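Long-range contacts in sporozoite-specific SAG protein (Toxoplasma gondii, PDB 2WNK), which is a SAG2-related surface antigen of the sporozoite stage, built from two SRS domains and perhaps involved in attachment to host cells: residues 26-31 against 80-85; 88-93 against 125-130; 175-180 against 214-219. All coordinates share one frame; numbering follows the deposited sequence.

Interaction 1: residues 26-31 against 80-85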
ATOM      1  N   PHE A  26      -9.752   1.203 -13.275  1.00 15.85           N
ATOM      2  CA  PHE A  26     -11.138   1.599 -13.380  1.00 15.24           C
ATOM      3  C   PHE A  26     -11.535   1.796 -14.830  1.00 15.96           C
ATOM      4  O   PHE A  26     -10.692   1.876 -15.710  1.00 16.07           O
ATOM      5  CB  PHE A  26     -11.416   2.866 -12.563  1.00 15.88           C
ATOM      6  CG  PHE A  26     -10.693   4.090 -13.054  1.00 14.98           C
ATOM      7  CD1 PHE A  26     -11.300   4.948 -13.961  1.00 15.01           C
ATOM      8  CD2 PHE A  26      -9.445   4.426 -12.540  1.00 16.04           C
ATOM      9  CE1 PHE A  26     -10.667   6.115 -14.392  1.00 16.35           C
ATOM     10  CE2 PHE A  26      -8.788   5.596 -12.976  1.00 18.35           C
ATOM     11  CZ  PHE A  26      -9.416   6.442 -13.912  1.00 16.09           C
ATOM     12  N   ASN A  27     -12.838   1.856 -15.059  1.00 14.61           N
ATOM     13  CA  ASN A  27     -13.364   1.932 -16.397  1.00 14.75           C
ATOM     14  C   ASN A  27     -14.352   3.097 -16.530  1.00 14.62           C
ATOM     15  O   ASN A  27     -15.190   3.321 -15.651  1.00 15.99           O
ATOM     16  CB  ASN A  27     -14.033   0.603 -16.753  1.00 15.06           C
ATOM     17  CG  ASN A  27     -14.930   0.700 -17.962  1.00 17.38           C
ATOM     18  OD1 ASN A  27     -16.151   0.867 -17.834  1.00 18.16           O
ATOM     19  ND2 ASN A  27     -14.332   0.598 -19.146  1.00 18.57           N
ATOM     20  N   CYS A  28     -14.211   3.819 -17.629  1.00 12.70           N
ATOM     21  CA  CYS A  28     -15.251   4.765 -18.094  1.00 13.18           C
ATOM     22  C   CYS A  28     -16.063   4.031 -19.162  1.00 13.59           C
ATOM     23  O   CYS A  28     -15.533   3.741 -20.238  1.00 14.43           O
ATOM     24  CB  CYS A  28     -14.621   6.024 -18.699  1.00 12.83           C
ATOM     25  SG  CYS A  28     -13.803   7.152 -17.443  1.00 14.75           S
ATOM     26  N   PRO A  29     -17.320   3.717 -18.848  1.00 13.42           N
ATOM     27  CA  PRO A  29     -18.103   2.863 -19.710  1.00 13.30           C
ATOM     28  C   PRO A  29     -18.493   3.581 -20.930  1.00 13.07           C
ATOM     29  O   PRO A  29     -18.351   4.735 -21.104  1.00 13.90           O
ATOM     30  CB  PRO A  29     -19.322   2.534 -18.874  1.00 13.88           C
ATOM     31  CG  PRO A  29     -19.529   3.608 -18.050  1.00 13.45           C
ATOM     32  CD  PRO A  29     -18.111   4.044 -17.667  1.00 13.54           C
ATOM     33  N   SER A  30     -19.047   2.806 -21.822  1.00 13.09           N
ATOM     34  CA  SER A  30     -19.385   3.290 -23.109  1.00 14.45           C
ATOM     35  C   SER A  30     -20.093   4.642 -23.234  1.00 15.09           C
ATOM     36  O   SER A  30     -19.747   5.414 -24.026  1.00 15.57           O
ATOM     37  CB  SER A  30     -20.261   2.232 -23.745  1.00 11.88           C
ATOM     38  OG  SER A  30     -20.511   2.652 -24.978  1.00 18.60           O
ATOM     39  N   THR A  31     -21.112   4.877 -22.470  1.00 16.79           N
ATOM     40  CA  THR A  31     -21.844   6.108 -22.645  1.00 16.75           C
ATOM     41  C   THR A  31     -20.998   7.287 -22.132  1.00 16.39           C
ATOM     42  O   THR A  31     -21.020   8.368 -22.634  1.00 16.44           O
ATOM     43  CB  THR A  31     -23.185   6.003 -21.984  1.00 16.97           C
ATOM     44  OG1 THR A  31     -23.734   7.304 -21.762  1.00 22.46           O
ATOM     45  CG2 THR A  31     -23.091   5.263 -20.745  1.00 20.02           C
ATOM     46  N   ASN A  80     -13.416   2.993 -22.018  1.00 14.58           N
ATOM     47  CA  ASN A  80     -11.964   3.070 -21.862  1.00 14.59           C
ATOM     48  C   ASN A  80     -11.518   2.578 -20.496  1.00 14.45           C
ATOM     49  O   ASN A  80     -12.129   2.900 -19.498  1.00 13.86           O
ATOM     50  CB  ASN A  80     -11.469   4.510 -22.050  1.00 15.36           C
ATOM     51  CG  ASN A  80     -11.427   4.919 -23.506  1.00 15.74           C
ATOM     52  OD1 ASN A  80     -10.697   4.327 -24.309  1.00 17.46           O
ATOM     53  ND2 ASN A  80     -12.243   5.907 -23.875  1.00 16.57           N
ATOM     54  N   ASP A  81     -10.435   1.802 -20.477  1.00 14.49           N
ATOM     55  CA  ASP A  81      -9.892   1.245 -19.240  1.00 14.03           C
ATOM     56  C   ASP A  81      -8.636   1.997 -18.831  1.00 14.36           C
ATOM     57  O   ASP A  81      -7.746   2.242 -19.652  1.00 14.65           O
ATOM     58  CB  ASP A  81      -9.526  -0.229 -19.477  1.00 13.90           C
ATOM     59  CG  ASP A  81     -10.751  -1.152 -19.563  1.00 16.09           C
ATOM     60  OD1 ASP A  81     -11.861  -0.795 -19.130  1.00 18.07           O
ATOM     61  OD2 ASP A  81     -10.595  -2.294 -20.040  1.00 16.66           O
ATOM     62  N   PHE A  82      -8.576   2.376 -17.552  1.00 13.78           N
ATOM     63  CA  PHE A  82      -7.480   3.166 -17.028  1.00 14.44           C
ATOM     64  C   PHE A  82      -6.748   2.423 -15.928  1.00 15.24           C
ATOM     65  O   PHE A  82      -7.383   1.725 -15.131  1.00 15.99           O
ATOM     66  CB  PHE A  82      -8.011   4.495 -16.481  1.00 14.69           C
ATOM     67  CG  PHE A  82      -8.617   5.332 -17.539  1.00 14.82           C
ATOM     68  CD1 PHE A  82      -9.979   5.234 -17.833  1.00 12.03           C
ATOM     69  CD2 PHE A  82      -7.806   6.101 -18.348  1.00 12.42           C
ATOM     70  CE1 PHE A  82     -10.514   5.957 -18.890  1.00 14.91           C
ATOM     71  CE2 PHE A  82      -8.345   6.824 -19.394  1.00 13.85           C
ATOM     72  CZ  PHE A  82      -9.697   6.752 -19.665  1.00 13.39           C
ATOM     73  N   THR A  83      -5.439   2.656 -15.848  1.00 14.33           N
ATOM     74  CA  THR A  83      -4.584   2.020 -14.827  1.00 15.41           C
ATOM     75  C   THR A  83      -3.731   3.088 -14.172  1.00 14.38           C
ATOM     76  O   THR A  83      -2.910   3.711 -14.829  1.00 15.70           O
ATOM     77  CB  THR A  83      -3.671   0.934 -15.477  1.00 14.35           C
ATOM     78  OG1 THR A  83      -4.500   0.012 -16.170  1.00 16.66           O
ATOM     79  CG2 THR A  83      -2.893   0.165 -14.420  1.00 16.35           C
ATOM     80  N   LEU A  84      -3.923   3.304 -12.871  1.00 14.95           N
ATOM     81  CA  LEU A  84      -3.126   4.267 -12.157  1.00 15.28           C
ATOM     82  C   LEU A  84      -2.166   3.454 -11.316  1.00 16.44           C
ATOM     83  O   LEU A  84      -2.595   2.653 -10.473  1.00 15.54           O
ATOM     84  CB  LEU A  84      -3.983   5.142 -11.230  1.00 15.47           C
ATOM     85  CG  LEU A  84      -3.096   6.091 -10.404  1.00 17.01           C
ATOM     86  CD1 LEU A  84      -2.660   7.275 -11.290  1.00 16.55           C
ATOM     87  CD2 LEU A  84      -3.802   6.571  -9.085  1.00 18.07           C
ATOM     88  N   THR A  85      -0.872   3.647 -11.567  1.00 17.00           N
ATOM     89  CA  THR A  85       0.163   3.002 -10.790  1.00 17.61           C
ATOM     90  C   THR A  85       0.820   4.012  -9.885  1.00 18.53           C
ATOM     91  O   THR A  85       1.191   5.092 -10.334  1.00 18.89           O
ATOM     92  CB  THR A  85       1.238   2.441 -11.714  1.00 17.67           C
ATOM     93  OG1 THR A  85       0.652   1.425 -12.524  1.00 18.86           O
ATOM     94  CG2 THR A  85       2.378   1.813 -10.894  1.00 17.72           C
TER

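Interaction 2: residues 88-93 against 125-130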
ATOM      1  N   ALA A  88       5.642   5.196  -5.613  1.00 23.32           N
ATOM      2  CA  ALA A  88       6.038   5.554  -4.252  1.00 23.63           C
ATOM      3  C   ALA A  88       4.895   6.323  -3.621  1.00 23.14           C
ATOM      4  O   ALA A  88       4.262   7.143  -4.299  1.00 23.85           O
ATOM      5  CB  ALA A  88       7.323   6.398  -4.256  1.00 24.18           C
ATOM      6  N   LEU A  89       4.577   6.031  -2.358  1.00 22.20           N
ATOM      7  CA  LEU A  89       3.476   6.736  -1.680  1.00 20.32           C
ATOM      8  C   LEU A  89       3.910   8.135  -1.255  1.00 20.72           C
ATOM      9  O   LEU A  89       5.071   8.359  -0.928  1.00 20.78           O
ATOM     10  CB  LEU A  89       2.930   5.952  -0.474  1.00 20.15           C
ATOM     11  CG  LEU A  89       2.326   4.566  -0.734  1.00 19.41           C
ATOM     12  CD1 LEU A  89       1.864   3.908   0.544  1.00 18.63           C
ATOM     13  CD2 LEU A  89       1.150   4.734  -1.659  1.00 17.64           C
ATOM     14  N   PRO A  90       2.981   9.078  -1.292  1.00 20.57           N
ATOM     15  CA  PRO A  90       3.313  10.454  -0.945  1.00 20.89           C
ATOM     16  C   PRO A  90       3.583  10.576   0.556  1.00 21.69           C
ATOM     17  O   PRO A  90       3.187   9.709   1.330  1.00 21.03           O
ATOM     18  CB  PRO A  90       2.045  11.224  -1.328  1.00 20.72           C
ATOM     19  CG  PRO A  90       0.950  10.224  -1.218  1.00 19.21           C
ATOM     20  CD  PRO A  90       1.554   8.902  -1.623  1.00 20.40           C
ATOM     21  N   GLU A  91       4.197  11.667   0.988  1.00 21.91           N
ATOM     22  CA  GLU A  91       4.461  11.763   2.424  1.00 23.43           C
ATOM     23  C   GLU A  91       3.201  12.028   3.228  1.00 22.56           C
ATOM     24  O   GLU A  91       3.137  11.677   4.408  1.00 23.19           O
ATOM     25  CB  GLU A  91       5.543  12.778   2.781  1.00 24.27           C
ATOM     26  CG  GLU A  91       6.348  12.309   4.031  1.00 28.84           C
ATOM     27  CD  GLU A  91       6.686  10.798   3.992  1.00 35.71           C
ATOM     28  OE1 GLU A  91       6.079   9.997   4.750  1.00 38.60           O
ATOM     29  OE2 GLU A  91       7.550  10.397   3.182  1.00 38.35           O
ATOM     30  N   ALA A  92       2.216  12.671   2.596  1.00 21.47           N
ATOM     31  CA  ALA A  92       0.932  12.894   3.223  1.00 20.33           C
ATOM     32  C   ALA A  92      -0.172  12.272   2.373  1.00 19.77           C
ATOM     33  O   ALA A  92      -0.111  12.312   1.155  1.00 19.23           O
ATOM     34  CB  ALA A  92       0.673  14.382   3.380  1.00 21.22           C
ATOM     35  N   GLU A  93      -1.180  11.726   3.039  1.00 19.54           N
ATOM     36  CA  GLU A  93      -2.364  11.183   2.376  1.00 19.79           C
ATOM     37  C   GLU A  93      -3.010  12.248   1.505  1.00 19.63           C
ATOM     38  O   GLU A  93      -3.175  13.409   1.938  1.00 20.22           O
ATOM     39  CB  GLU A  93      -3.352  10.736   3.451  1.00 20.31           C
ATOM     40  CG  GLU A  93      -4.767  10.562   3.013  1.00 22.50           C
ATOM     41  CD  GLU A  93      -5.592   9.790   4.016  1.00 24.85           C
ATOM     42  OE1 GLU A  93      -5.057   8.844   4.621  1.00 27.06           O
ATOM     43  OE2 GLU A  93      -6.781  10.124   4.214  1.00 28.07           O
ATOM     44  N   ILE A 125      -9.734   8.631  -6.066  1.00 14.25           N
ATOM     45  CA  ILE A 125      -8.679   7.723  -5.618  1.00 12.96           C
ATOM     46  C   ILE A 125      -8.001   8.355  -4.411  1.00 14.46           C
ATOM     47  O   ILE A 125      -7.424   9.451  -4.522  1.00 14.82           O
ATOM     48  CB  ILE A 125      -7.656   7.408  -6.711  1.00 12.98           C
ATOM     49  CG1 ILE A 125      -8.358   6.782  -7.937  1.00 13.56           C
ATOM     50  CG2 ILE A 125      -6.578   6.486  -6.121  1.00 13.90           C
ATOM     51  CD1 ILE A 125      -7.490   6.708  -9.213  1.00 16.52           C
ATOM     52  N   LEU A 126      -8.128   7.682  -3.271  1.00 14.13           N
ATOM     53  CA  LEU A 126      -7.470   8.088  -2.024  1.00 15.63           C
ATOM     54  C   LEU A 126      -6.107   7.390  -1.926  1.00 16.21           C
ATOM     55  O   LEU A 126      -6.029   6.168  -1.963  1.00 14.89           O
ATOM     56  CB  LEU A 126      -8.329   7.711  -0.821  1.00 16.89           C
ATOM     57  CG  LEU A 126      -7.678   8.166   0.501  1.00 17.94           C
ATOM     58  CD1 LEU A 126      -7.550   9.662   0.549  1.00 18.85           C
ATOM     59  CD2 LEU A 126      -8.380   7.630   1.748  1.00 20.88           C
ATOM     60  N   VAL A 127      -5.038   8.163  -1.821  1.00 15.52           N
ATOM     61  CA  VAL A 127      -3.708   7.582  -1.749  1.00 16.51           C
ATOM     62  C   VAL A 127      -3.169   7.784  -0.322  1.00 16.63           C
ATOM     63  O   VAL A 127      -3.067   8.913   0.170  1.00 16.31           O
ATOM     64  CB  VAL A 127      -2.778   8.211  -2.787  1.00 16.11           C
ATOM     65  CG1 VAL A 127      -1.406   7.567  -2.724  1.00 18.64           C
ATOM     66  CG2 VAL A 127      -3.370   8.055  -4.206  1.00 18.56           C
ATOM     67  N   LYS A 128      -2.857   6.686   0.352  1.00 16.56           N
ATOM     68  CA  LYS A 128      -2.427   6.763   1.758  1.00 17.18           C
ATOM     69  C   LYS A 128      -0.985   7.243   1.859  1.00 16.54           C
ATOM     70  O   LYS A 128      -0.227   7.139   0.879  1.00 16.51           O
ATOM     71  CB  LYS A 128      -2.547   5.388   2.421  1.00 18.91           C
ATOM     72  CG  LYS A 128      -3.973   4.836   2.465  1.00 22.01           C
ATOM     73  CD  LYS A 128      -4.674   5.312   3.722  1.00 23.07           C
ATOM     74  CE  LYS A 128      -6.139   4.900   3.792  1.00 25.98           C
ATOM     75  NZ  LYS A 128      -6.283   3.504   4.299  1.00 27.19           N
ATOM     76  N   ALA A 129      -0.600   7.772   3.027  1.00 16.04           N
ATOM     77  CA  ALA A 129       0.751   8.282   3.205  1.00 16.31           C
ATOM     78  C   ALA A 129       1.722   7.097   3.344  1.00 15.60           C
ATOM     79  O   ALA A 129       1.329   6.035   3.798  1.00 16.54           O
ATOM     80  CB  ALA A 129       0.846   9.192   4.437  1.00 16.26           C
ATOM     81  N   ALA A 130       2.972   7.278   2.924  1.00 15.82           N
ATOM     82  CA  ALA A 130       3.995   6.259   3.061  1.00 15.03           C
ATOM     83  C   ALA A 130       4.190   5.929   4.541  1.00 15.05           C
ATOM     84  O   ALA A 130       4.315   6.842   5.347  1.00 13.87           O
ATOM     85  CB  ALA A 130       5.294   6.785   2.516  1.00 15.99           C
TER
HETATM   86  O   HOH W   1      -2.659   7.896   5.365  1.00 25.36           O

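Interaction 3: residues 175-180 against 214-219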
ATOM      1  N   GLN A 175      12.344 -18.497  14.793  1.00  7.84           N
ATOM      2  CA  GLN A 175      13.638 -18.315  15.534  1.00  7.75           C
ATOM      3  C   GLN A 175      14.643 -17.783  14.521  1.00  8.47           C
ATOM      4  O   GLN A 175      14.733 -18.312  13.413  1.00  9.13           O
ATOM      5  CB  GLN A 175      14.021 -19.554  16.318  1.00  9.07           C
ATOM      6  CG  GLN A 175      13.085 -19.708  17.495  1.00 11.60           C
ATOM      7  CD  GLN A 175      13.334 -20.942  18.283  1.00 16.58           C
ATOM      8  OE1 GLN A 175      14.100 -21.800  17.877  1.00 19.95           O
ATOM      9  NE2 GLN A 175      12.651 -21.068  19.411  1.00 17.01           N
ATOM     10  N   GLY A 176      15.480 -16.808  14.885  1.00  8.73           N
ATOM     11  CA  GLY A 176      16.797 -16.608  14.237  1.00  8.54           C
ATOM     12  C   GLY A 176      17.863 -17.644  14.401  1.00  8.94           C
ATOM     13  O   GLY A 176      17.777 -18.384  15.311  1.00  8.62           O
ATOM     14  N   ASP A 177      18.865 -17.677  13.533  1.00  8.42           N
ATOM     15  CA  ASP A 177      18.946 -16.806  12.353  1.00  9.78           C
ATOM     16  C   ASP A 177      18.322 -17.483  11.128  1.00 10.52           C
ATOM     17  O   ASP A 177      18.151 -16.807  10.099  1.00 11.66           O
ATOM     18  CB  ASP A 177      20.414 -16.571  12.054  1.00  9.17           C
ATOM     19  CG  ASP A 177      21.095 -15.651  13.052  1.00 13.49           C
ATOM     20  OD1 ASP A 177      20.407 -15.026  13.871  1.00 13.43           O
ATOM     21  OD2 ASP A 177      22.340 -15.606  13.049  1.00 18.66           O
ATOM     22  N   SER A 178      18.039 -18.799  11.183  1.00 10.48           N
ATOM     23  CA  SER A 178      17.573 -19.528   9.964  1.00 11.12           C
ATOM     24  C   SER A 178      16.156 -19.136   9.586  1.00 12.92           C
ATOM     25  O   SER A 178      15.760 -19.256   8.434  1.00 13.31           O
ATOM     26  CB  SER A 178      17.654 -21.050  10.112  1.00 10.40           C
ATOM     27  OG  SER A 178      16.788 -21.477  11.139  1.00 10.54           O
ATOM     28  N   CYS A 179      15.431 -18.616  10.559  1.00 12.59           N
ATOM     29  CA  CYS A 179      14.011 -18.249  10.391  1.00 14.72           C
ATOM     30  C   CYS A 179      13.155 -19.364   9.836  1.00 15.73           C
ATOM     31  O   CYS A 179      12.395 -19.122   8.883  1.00 17.14           O
ATOM     32  CB  CYS A 179      13.894 -16.980   9.529  1.00 13.54           C
ATOM     33  SG  CYS A 179      14.908 -15.637  10.074  1.00 15.11           S
ATOM     34  N   GLU A 180      13.322 -20.555  10.417  1.00 15.79           N
ATOM     35  CA  GLU A 180      12.660 -21.830  10.035  1.00 16.98           C
ATOM     36  C   GLU A 180      11.759 -22.428  11.111  1.00 16.92           C
ATOM     37  O   GLU A 180      10.714 -23.007  10.784  1.00 19.58           O
ATOM     38  CB  GLU A 180      13.723 -22.886   9.620  1.00 16.49           C
ATOM     39  CG  GLU A 180      14.339 -22.515   8.302  1.00 18.41           C
ATOM     40  CD  GLU A 180      15.532 -23.384   7.868  1.00 19.02           C
ATOM     41  OE1 GLU A 180      15.929 -24.307   8.599  1.00 19.94           O
ATOM     42  OE2 GLU A 180      16.083 -23.101   6.758  1.00 25.39           O
ATOM     43  N   GLN A 214      18.754 -12.370  26.081  1.00  9.29           N
ATOM     44  CA  GLN A 214      18.594 -11.796  24.725  1.00  9.56           C
ATOM     45  C   GLN A 214      17.846 -12.797  23.825  1.00  8.93           C
ATOM     46  O   GLN A 214      18.078 -14.010  23.919  1.00  9.23           O
ATOM     47  CB  GLN A 214      19.942 -11.433  24.076  1.00 11.16           C
ATOM     48  CG  GLN A 214      19.777 -10.852  22.669  1.00 14.32           C
ATOM     49  CD  GLN A 214      21.102 -10.728  21.895  1.00 22.54           C
ATOM     50  OE1 GLN A 214      21.328 -11.427  20.905  1.00 28.66           O
ATOM     51  NE2 GLN A 214      21.956  -9.840  22.335  1.00 24.41           N
ATOM     52  N   GLN A 215      16.983 -12.275  22.959  1.00  8.20           N
ATOM     53  CA  GLN A 215      16.125 -13.092  22.070  1.00  7.99           C
ATOM     54  C   GLN A 215      16.267 -12.572  20.654  1.00  7.54           C
ATOM     55  O   GLN A 215      16.647 -11.412  20.437  1.00  9.67           O
ATOM     56  CB  GLN A 215      14.629 -13.054  22.517  1.00  8.02           C
ATOM     57  CG  GLN A 215      14.373 -13.433  24.019  1.00  8.78           C
ATOM     58  CD  GLN A 215      14.626 -14.908  24.396  1.00  8.71           C
ATOM     59  OE1 GLN A 215      14.950 -15.223  25.579  1.00 12.60           O
ATOM     60  NE2 GLN A 215      14.390 -15.805  23.476  1.00  4.79           N
ATOM     61  N   LYS A 216      15.933 -13.435  19.696  1.00  7.06           N
ATOM     62  CA  LYS A 216      15.824 -12.988  18.294  1.00  9.66           C
ATOM     63  C   LYS A 216      14.452 -13.398  17.767  1.00  9.43           C
ATOM     64  O   LYS A 216      13.948 -14.488  18.065  1.00  9.79           O
ATOM     65  CB  LYS A 216      16.918 -13.616  17.465  1.00  8.41           C
ATOM     66  CG  LYS A 216      18.267 -12.986  17.722  1.00 12.98           C
ATOM     67  CD  LYS A 216      19.233 -13.500  16.687  1.00 16.13           C
ATOM     68  CE  LYS A 216      20.619 -13.040  16.967  1.00 14.81           C
ATOM     69  NZ  LYS A 216      21.589 -13.835  16.099  1.00 19.29           N
ATOM     70  N   LEU A 217      13.796 -12.483  17.068  1.00  8.21           N
ATOM     71  CA  LEU A 217      12.461 -12.732  16.555  1.00  9.01           C
ATOM     72  C   LEU A 217      12.584 -12.531  15.085  1.00  9.16           C
ATOM     73  O   LEU A 217      13.011 -11.478  14.650  1.00 13.33           O
ATOM     74  CB  LEU A 217      11.476 -11.679  17.043  1.00  9.91           C
ATOM     75  CG  LEU A 217      10.835 -11.719  18.432  1.00 15.00           C
ATOM     76  CD1 LEU A 217      11.153 -12.849  19.398  1.00 14.53           C
ATOM     77  CD2 LEU A 217      10.561 -10.410  19.111  1.00 14.51           C
ATOM     78  N   CYS A 218      12.211 -13.549  14.325  1.00  7.16           N
ATOM     79  CA  CYS A 218      12.349 -13.423  12.875  1.00  6.18           C
ATOM     80  C   CYS A 218      10.969 -13.527  12.194  1.00  7.84           C
ATOM     81  O   CYS A 218      10.127 -14.373  12.518  1.00  8.61           O
ATOM     82  CB  CYS A 218      13.214 -14.568  12.358  1.00  7.67           C
ATOM     83  SG  CYS A 218      13.565 -14.209  10.610  1.00 13.88           S
ATOM     84  N   TYR A 219      10.750 -12.713  11.196  1.00  7.82           N
ATOM     85  CA  TYR A 219       9.564 -12.768  10.324  1.00  7.25           C
ATOM     86  C   TYR A 219      10.014 -12.797   8.865  1.00  8.09           C
ATOM     87  O   TYR A 219      11.039 -12.278   8.521  1.00  9.33           O
ATOM     88  CB  TYR A 219       8.726 -11.494  10.551  1.00  7.25           C
ATOM     89  CG  TYR A 219       8.193 -11.349  11.942  1.00  9.56           C
ATOM     90  CD1 TYR A 219       7.030 -11.964  12.303  1.00 11.19           C
ATOM     91  CD2 TYR A 219       8.866 -10.580  12.905  1.00 11.09           C
ATOM     92  CE1 TYR A 219       6.562 -11.905  13.583  1.00 10.11           C
ATOM     93  CE2 TYR A 219       8.397 -10.501  14.207  1.00 11.18           C
ATOM     94  CZ  TYR A 219       7.234 -11.138  14.515  1.00  9.26           C
ATOM     95  OH  TYR A 219       6.787 -11.026  15.797  1.00 10.81           O
TER

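Interaction 1: residues 26-31 against 80-85
N80 and C28 form an antiparallel hydrogen-bonded pair in which each backbone N-H is given to the other residue's carbonyl. The bond from N80 N to C28 O measures 2.9 Å, and the return bond from C28 N to N80 O is equally short. The amide end of N80 turns to another partner, with ND2 bonded to the carbonyl of E33.

D81 follows as the non-hydrogen-bonded partner of N27, and here side chains bridge the strands. N27 carries CG anti to its backbone N (chi1 164°), which brings ND2 to D81 OD1 at 2.8 Å, nearly in line with the carboxylate C-O bond. Amide and carboxylate planes stand 70° apart. N27 is gripped further by G78 O at ND2 and S5 OG at OD1, so its rotation is well defined.

F82 restores hydrogen-bonded pairing, its N reaching F26 O at 2.8 Å and its O receiving F26 N at 3.1 Å. Its CB sits over one face of the F26 ring, 3.7 Å from the centroid, a CH-pi contact. The two rings are nearly parallel (23°) yet slid apart, with centroids separated by 5.3 Å. C28 SG also comes to the F82 ring, reaching CE1 obliquely at 3.8 Å.

Beyond F82 the strand continues to L84, which packs on I125. Strand 80-86 runs between 22-28 and 66-72 in a three-stranded sheet of the SRS sandwich. F26 packs against F98, V123 and I125 of the facing sheet, and the C28-C100 disulfide ties the two sheets together.

Interaction 2: residues 88-93 against 125-130
P90 and V127 make the tight part of this contact: P90 CD presses on V127 CG1 at 3.4 Å, closer than carbons usually pack. V127 holds CG1 anti to its backbone N (chi1 -178°), the branch that meets the proline ring. L89 adds to the same apolar patch, crossing V127 obliquely with its CD2 and bringing its CB to 3.9 Å from A130 CB.

One direct hydrogen bond joins the backbones. A130 N donates to P90 O at 2.9 Å, and the N-H...O angle of 162° marks it as nearly straight. E93 CA meets V127 O at 3.2 Å in a CA-H...O contact.

The solvent side is looser and relies on water. The extended E93 side chain lies beside K128, but its OE1 remains 5.5 Å from K128 NZ, which instead forms a salt bridge with E18. A water gives its hydrogen to E93 OE1 at 2.7 Å and accepts the N-H of A129, with A129 N 3.1 Å away, satisfying that amide and linking the two segments. The stem of E93 rests on L126, whose CD1 touches CG and OE2.

The loop between strands 80-86 and 94-101 thus covers the end of strand 121-127, which is flanked by 12-17 and 94-101. L63 packs on both P90 and V127, while L89 reaches V17 and P131.

Interaction 3: residues 175-180 against 214-219
C179 and C218 are joined covalently, their SG atoms 2.0 Å apart. The S-S torsion of 89° is close to the unstrained right angle of a disulfide. The two halves leave their backbones differently. C218 sends SG anti to its own N (chi1 -171°), whereas SG of C179 lies beside its backbone N and anti to its carbonyl carbon. C179 itself has a left-handed backbone conformation, and its N-H makes a weak bond of 3.0 Å to Q175 O, closing the loop on itself just before the sulfur.

The charged bond lies farther out. K216 runs extended from CG onward, so that NZ reaches D177 OD1 at 2.8 Å in a salt bridge. The ammonium takes the syn lone pair of OD1, the side of the other oxygen, but OD2 is distinctly more distant from NZ, at 3.6 Å. One carboxylate oxygen therefore makes the bond, and the lysine methylenes brush that same atom, K216 CD lying 3.4 Å from D177 OD1. The peptide bond between G176 and D177 is cis, a sharp local turn ahead of the aspartate.

This is the second SRS domain, where strand 215-222 belongs to a mixed four-stranded sheet and the disulfide fastens the loop after strand 172-174 to it. Just ahead of both fixed points G176, without a side chain, passes the strand with its CA 5.5 Å from K216 CA.

Several backbone groups of the strand are paired across the sheet: Q215, L217 and Y219 bond to V235, V233 and V231 of strand 228-235. C218 bonds instead to L174, and Q175 to T181. L232 packs against both D177 and C218.

How the interactions relate
Interactions 1 and 2 belong to the first SRS domain and touch, although their centres lie 21 Å apart. I125 is the go-between: its CD1 meets L84 CD2 at 3.7 Å and F26 CE2 at 4.1 Å, so strand 121-127 carries the hydrophobic core from the paired strands toward the loop 88-93. Interaction 3 lies in the second domain, on the opposite side of the chain's centre from interaction 1, with centres about 46 Å apart. Its nearest atoms are about 19 Å from interaction 2, the contact closer to the middle of the molecule. Disulfides take part in interactions 1 and 3 but not in interaction 2.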